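PDB 3H1T: type I site-specific restriction-modification system, R (Restriction) subunit from Vibrio vulnificus, which is a fragment of a putative restriction subunit that probably binds DNA, hydrolyses ATP and serves DNA translocation and cleavage. Local coordinates for residues Y120-G124 with H125-E129; R142-P146 with D147-K151. All blocks are in the same frame, centred on the assembly; numbering follows the deposited sequence.

Both contacts lie in the N-terminal part of the chain, ahead of the two helicase-like sheets, and both are local. Interaction 1 comes first. It closes the hairpin between strand 118-122 and strand 127-131, two neighbouring inner strands of a six-stranded mixed sheet. The chain then runs through edge strand 137-140 into interaction 2, where residues 142-146 lead into helix 146-157. The two contacts follow in series and neither nests in nor crosses the other. They meet on one face of the sheet: Tyr120 OH lies 3.4 Å from Leu149 CD2, and Ile127 CD1 lies 3.7 Å from Phe143 CE2. Hairpin, loop and helix start are thus packed together.

Interaction 1 of 2, residues Y120-G124 with H125-E129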
loop_
_atom_site.group_PDB
_atom_site.type_symbol
_atom_site.label_atom_id
_atom_site.label_comp_id
_atom_site.label_asym_id
_atom_site.label_seq_id
_atom_site.Cartn_x
_atom_site.Cartn_y
_atom_site.Cartn_z
ATOM N N TYR A 120 -7.091 -11.299 -24.271
ATOM C CA TYR A 120 -7.145 -11.465 -25.718
ATOM C C TYR A 120 -5.939 -10.935 -26.458
ATOM O O TYR A 120 -5.374 -9.915 -26.116
ATOM C CB TYR A 120 -8.385 -10.769 -26.271
ATOM C CG TYR A 120 -9.645 -11.272 -25.637
ATOM C CD1 TYR A 120 -10.279 -12.415 -26.128
ATOM C CD2 TYR A 120 -10.149 -10.670 -24.487
ATOM C CE1 TYR A 120 -11.386 -12.951 -25.481
ATOM C CE2 TYR A 120 -11.251 -11.196 -23.822
ATOM C CZ TYR A 120 -11.861 -12.339 -24.318
ATOM O OH TYR A 120 -12.912 -12.875 -23.627
ATOM N N SER A 121 -5.544 -11.649 -27.490
ATOM C CA SER A 121 -4.462 -11.220 -28.327
ATOM C C SER A 121 -5.106 -11.198 -29.705
ATOM O O SER A 121 -5.810 -12.137 -30.074
ATOM C CB SER A 121 -3.311 -12.217 -28.252
ATOM O OG SER A 121 -2.268 -11.784 -29.081
ATOM N N THR A 122 -4.888 -10.133 -30.466
ATOM C CA THR A 122 -5.488 -10.044 -31.777
ATOM C C THR A 122 -4.611 -9.295 -32.745
ATOM O O THR A 122 -3.819 -8.446 -32.342
ATOM C CB THR A 122 -6.836 -9.323 -31.712
ATOM O OG1 THR A 122 -7.353 -9.151 -33.038
ATOM C CG2 THR A 122 -6.663 -7.959 -31.052
ATOM N N ASN A 123 -4.757 -9.623 -34.027
ATOM C CA ASN A 123 -4.010 -8.966 -35.086
ATOM C C ASN A 123 -5.006 -8.401 -36.082
ATOM O O ASN A 123 -4.671 -8.172 -37.244
ATOM C CB ASN A 123 -3.051 -9.953 -35.774
ATOM C CG ASN A 123 -3.764 -11.166 -36.382
ATOM O OD1 ASN A 123 -4.965 -11.363 -36.214
ATOM N ND2 ASN A 123 -3.001 -11.990 -37.089
ATOM N N GLY A 124 -6.227 -8.161 -35.615
ATOM C CA GLY A 124 -7.249 -7.638 -36.499
ATOM C C GLY A 124 -8.143 -8.725 -37.072
ATOM O O GLY A 124 -9.340 -8.784 -36.762
ATOM N N HIS A 125 -7.587 -9.611 -37.894
ATOM C CA HIS A 125 -8.419 -10.663 -38.455
ATOM C C HIS A 125 -8.572 -11.853 -37.537
ATOM O O HIS A 125 -9.588 -12.528 -37.584
ATOM C CB HIS A 125 -7.934 -11.111 -39.845
ATOM C CG HIS A 125 -6.473 -11.413 -39.930
ATOM N ND1 HIS A 125 -5.515 -10.426 -40.019
ATOM C CD2 HIS A 125 -5.812 -12.593 -40.037
ATOM C CE1 HIS A 125 -4.327 -10.985 -40.184
ATOM N NE2 HIS A 125 -4.480 -12.298 -40.200
ATOM N N GLU A 126 -7.592 -12.098 -36.680
ATOM C CA GLU A 126 -7.691 -13.229 -35.760
ATOM C C GLU A 126 -7.800 -12.783 -34.310
ATOM O O GLU A 126 -7.345 -11.703 -33.942
ATOM C CB GLU A 126 -6.487 -14.158 -35.911
ATOM C CG GLU A 126 -6.501 -15.008 -37.145
ATOM C CD GLU A 126 -5.129 -15.549 -37.468
ATOM O OE1 GLU A 126 -4.192 -14.736 -37.622
ATOM O OE2 GLU A 126 -4.989 -16.785 -37.577
ATOM N N ILE A 127 -8.403 -13.635 -33.488
ATOM C CA ILE A 127 -8.580 -13.344 -32.077
ATOM C C ILE A 127 -8.227 -14.570 -31.255
ATOM O O ILE A 127 -8.776 -15.642 -31.469
ATOM C CB ILE A 127 -10.034 -12.940 -31.792
ATOM C CG1 ILE A 127 -10.382 -11.688 -32.609
ATOM C CG2 ILE A 127 -10.220 -12.681 -30.312
ATOM C CD1 ILE A 127 -11.869 -11.367 -32.672
ATOM N N LEU A 128 -7.297 -14.417 -30.328
ATOM C CA LEU A 128 -6.873 -15.521 -29.476
ATOM C C LEU A 128 -7.289 -15.212 -28.038
ATOM O O LEU A 128 -6.933 -14.170 -27.502
ATOM C CB LEU A 128 -5.352 -15.676 -29.533
ATOM C CG LEU A 128 -4.726 -17.066 -29.678
ATOM C CD1 LEU A 128 -3.354 -16.975 -29.047
ATOM C CD2 LEU A 128 -5.568 -18.150 -29.006
ATOM N N GLU A 129 -8.026 -16.118 -27.406
ATOM C CA GLU A 129 -8.490 -15.898 -26.044
ATOM C C GLU A 129 -7.899 -16.857 -25.008
ATOM O O GLU A 129 -7.755 -18.047 -25.268
ATOM C CB GLU A 129 -10.017 -16.019 -25.988
ATOM C CG GLU A 129 -10.616 -15.921 -24.584
ATOM C CD GLU A 129 -12.078 -16.358 -24.497
ATOM O OE1 GLU A 129 -12.347 -17.575 -24.562
ATOM O OE2 GLU A 129 -12.956 -15.482 -24.358
#
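Tyr120 and Glu129 lie side by side on one face of a two-stranded antiparallel hairpin. They form a non-hydrogen-bonded pair. With chi1 at 175°, Glu129 CG points opposite the backbone N, which lays the chain along the tyrosine ring, with Glu129 CG 3.2 Å from Tyr120 CE1. The carboxylate reaches the ring edge, and Tyr120 OH donates to Glu129 OE2 at 2.7 Å, on the anti lone pair. Arg152 forms a salt bridge with the same oxygen. Next along, Ser121 and Leu128 exchange two backbone hydrogen bonds.

The turn is held by Asn123. Its OD1 accepts from Glu126 N at 2.8 Å, and its ND2 donates to Glu126 OE1 at 3.0 Å. Amide and carboxylate are nearly coplanar. Ser98 O also bonds ND2. The His125 ring lies against the amide, with Asn123 OD1 3.9 Å above its plane. Thr122 OG1 donates to Glu126 O at 2.7 Å. It also accepts from Gly124 N at 3.0 Å, and this second bond makes an ST turn.

The turn is therefore fixed by side chains as well as backbone. At the other end, the buried Glu129 carboxylate shares its OE2 between a hydroxyl and an arginine, which would probably help to keep it ionised.

Interaction 2 of 2, residues R142-P146 with D147-K151; sequences RFPTP and DELFK
Residues 142-145 run in extended form, and at Pro146 the chain turns into helix 146-157. The first helical bonds follow at once: Leu149 N donates to Thr145 O at 3.1 Å, and Phe150 N to Pro146 O at 3.0 Å. Thr145 sits at the N-cap.

Glu148 reaches back from the first turn. Its OE1 accepts from Thr145 N at 3.0 Å, and this N-H comes from above the carboxylate plane, 46° out of it. In the reverse direction Thr145 OG1 accepts from Glu148 N, though the hydroxyl is less surely placed. Arg142 approaches the same carboxylate from the opposite direction. Its NH2 lies 2.8 Å from Glu148 OE1 in a salt bridge and donates to OE2 at 3.0 Å. The carboxylate meets the guanidinium at its edge. Bends at chi2 and chi3 of Arg142 turn the group back, and its NE donates to Phe143 O.

On the buried side Pro144 CB packs tightly on Leu149 CD2 at 3.4 Å. Lys151, one turn on from Asp147, bridges to it, NZ to OD1 at 2.6 Å. Phe150 stacks on Tyr82.

Thr145 and Glu148 form a capping box, a motif of helix N-termini, its Thr145 N to Glu148 OE1 half being the surer one, here extended by an arginine.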
loop_
_atom_site.group_PDB
_atom_site.type_symbol
_atom_site.label_atom_id
_atom_site.label_comp_id
_atom_site.label_asym_id
_atom_site.label_seq_id
_atom_site.Cartn_x
_atom_site.Cartn_y
_atom_site.Cartn_z
ATOM N N ARG A 142 -14.993 -14.153 -33.078
ATOM C CA ARG A 142 -15.323 -12.794 -32.684
ATOM C C ARG A 142 -15.153 -12.614 -31.173
ATOM O O ARG A 142 -15.008 -13.583 -30.435
ATOM C CB ARG A 142 -16.769 -12.475 -33.098
ATOM C CG ARG A 142 -17.794 -13.507 -32.631
ATOM C CD ARG A 142 -19.136 -12.864 -32.342
ATOM N NE ARG A 142 -19.396 -12.740 -30.910
ATOM C CZ ARG A 142 -20.200 -13.544 -30.222
ATOM N NH1 ARG A 142 -20.830 -14.530 -30.836
ATOM N NH2 ARG A 142 -20.368 -13.367 -28.917
ATOM N N PHE A 143 -15.155 -11.362 -30.727
ATOM C CA PHE A 143 -15.035 -11.048 -29.308
ATOM C C PHE A 143 -16.295 -11.390 -28.536
ATOM O O PHE A 143 -17.396 -11.220 -29.029
ATOM C CB PHE A 143 -14.757 -9.557 -29.117
ATOM C CG PHE A 143 -13.366 -9.143 -29.455
ATOM C CD1 PHE A 143 -12.305 -9.474 -28.608
ATOM C CD2 PHE A 143 -13.106 -8.442 -30.632
ATOM C CE1 PHE A 143 -11.000 -9.129 -28.932
ATOM C CE2 PHE A 143 -11.801 -8.090 -30.968
ATOM C CZ PHE A 143 -10.740 -8.441 -30.115
ATOM N N PRO A 144 -16.147 -11.890 -27.301
ATOM C CA PRO A 144 -17.323 -12.213 -26.497
ATOM C C PRO A 144 -18.022 -10.884 -26.183
ATOM O O PRO A 144 -17.413 -9.804 -26.262
ATOM C CB PRO A 144 -16.711 -12.833 -25.239
ATOM C CG PRO A 144 -15.497 -13.525 -25.780
ATOM C CD PRO A 144 -14.934 -12.399 -26.633
ATOM N N THR A 145 -19.291 -10.954 -25.797
ATOM C CA THR A 145 -20.022 -9.750 -25.471
ATOM C C THR A 145 -19.888 -9.500 -23.974
ATOM O O THR A 145 -19.563 -10.412 -23.209
ATOM C CB THR A 145 -21.507 -9.892 -25.833
ATOM O OG1 THR A 145 -22.099 -10.926 -25.034
ATOM C CG2 THR A 145 -21.670 -10.265 -27.287
ATOM N N PRO A 146 -20.121 -8.248 -23.532
ATOM C CA PRO A 146 -20.025 -7.947 -22.101
ATOM C C PRO A 146 -20.828 -8.932 -21.259
ATOM O O PRO A 146 -20.372 -9.404 -20.221
ATOM C CB PRO A 146 -20.584 -6.529 -22.015
ATOM C CG PRO A 146 -20.073 -5.909 -23.278
ATOM C CD PRO A 146 -20.354 -7.008 -24.304
ATOM N N ASP A 147 -22.031 -9.231 -21.720
ATOM C CA ASP A 147 -22.930 -10.143 -21.023
ATOM C C ASP A 147 -22.377 -11.563 -20.949
ATOM O O ASP A 147 -22.450 -12.204 -19.898
ATOM C CB ASP A 147 -24.297 -10.126 -21.712
ATOM C CG ASP A 147 -25.362 -10.858 -20.924
ATOM O OD1 ASP A 147 -25.358 -12.109 -20.920
ATOM O OD2 ASP A 147 -26.205 -10.165 -20.317
ATOM N N GLU A 148 -21.822 -12.053 -22.056
ATOM C CA GLU A 148 -21.257 -13.402 -22.088
ATOM C C GLU A 148 -20.127 -13.539 -21.061
ATOM O O GLU A 148 -20.102 -14.499 -20.287
ATOM C CB GLU A 148 -20.722 -13.741 -23.488
ATOM C CG GLU A 148 -21.774 -13.761 -24.592
ATOM C CD GLU A 148 -21.199 -14.133 -25.951
ATOM O OE1 GLU A 148 -20.018 -13.820 -26.205
ATOM O OE2 GLU A 148 -21.928 -14.719 -26.780
ATOM N N LEU A 149 -19.192 -12.587 -21.046
ATOM C CA LEU A 149 -18.089 -12.646 -20.094
ATOM C C LEU A 149 -18.525 -12.536 -18.635
ATOM O O LEU A 149 -18.024 -13.265 -17.779
ATOM C CB LEU A 149 -17.051 -11.556 -20.374
ATOM C CG LEU A 149 -16.222 -11.643 -21.667
ATOM C CD1 LEU A 149 -14.977 -10.788 -21.482
ATOM C CD2 LEU A 149 -15.825 -13.089 -21.968
ATOM N N PHE A 150 -19.447 -11.619 -18.347
ATOM C CA PHE A 150 -19.936 -11.416 -16.988
ATOM C C PHE A 150 -20.683 -12.661 -16.506
ATOM O O PHE A 150 -20.675 -12.978 -15.321
ATOM C CB PHE A 150 -20.855 -10.196 -16.943
ATOM C CG PHE A 150 -21.291 -9.805 -15.556
ATOM C CD1 PHE A 150 -20.354 -9.412 -14.608
ATOM C CD2 PHE A 150 -22.639 -9.798 -15.204
ATOM C CE1 PHE A 150 -20.746 -9.010 -13.327
ATOM C CE2 PHE A 150 -23.048 -9.399 -13.926
ATOM C CZ PHE A 150 -22.096 -9.003 -12.984
ATOM N N LYS A 151 -21.335 -13.364 -17.428
ATOM C CA LYS A 151 -22.052 -14.587 -17.063
ATOM C C LYS A 151 -21.015 -15.664 -16.748
ATOM O O LYS A 151 -21.249 -16.532 -15.909
ATOM C CB LYS A 151 -22.945 -15.066 -18.213
ATOM C CG LYS A 151 -24.160 -14.198 -18.515
ATOM C CD LYS A 151 -25.449 -14.772 -17.912
ATOM C CE LYS A 151 -26.613 -14.761 -18.911
ATOM N NZ LYS A 151 -26.968 -13.387 -19.374
#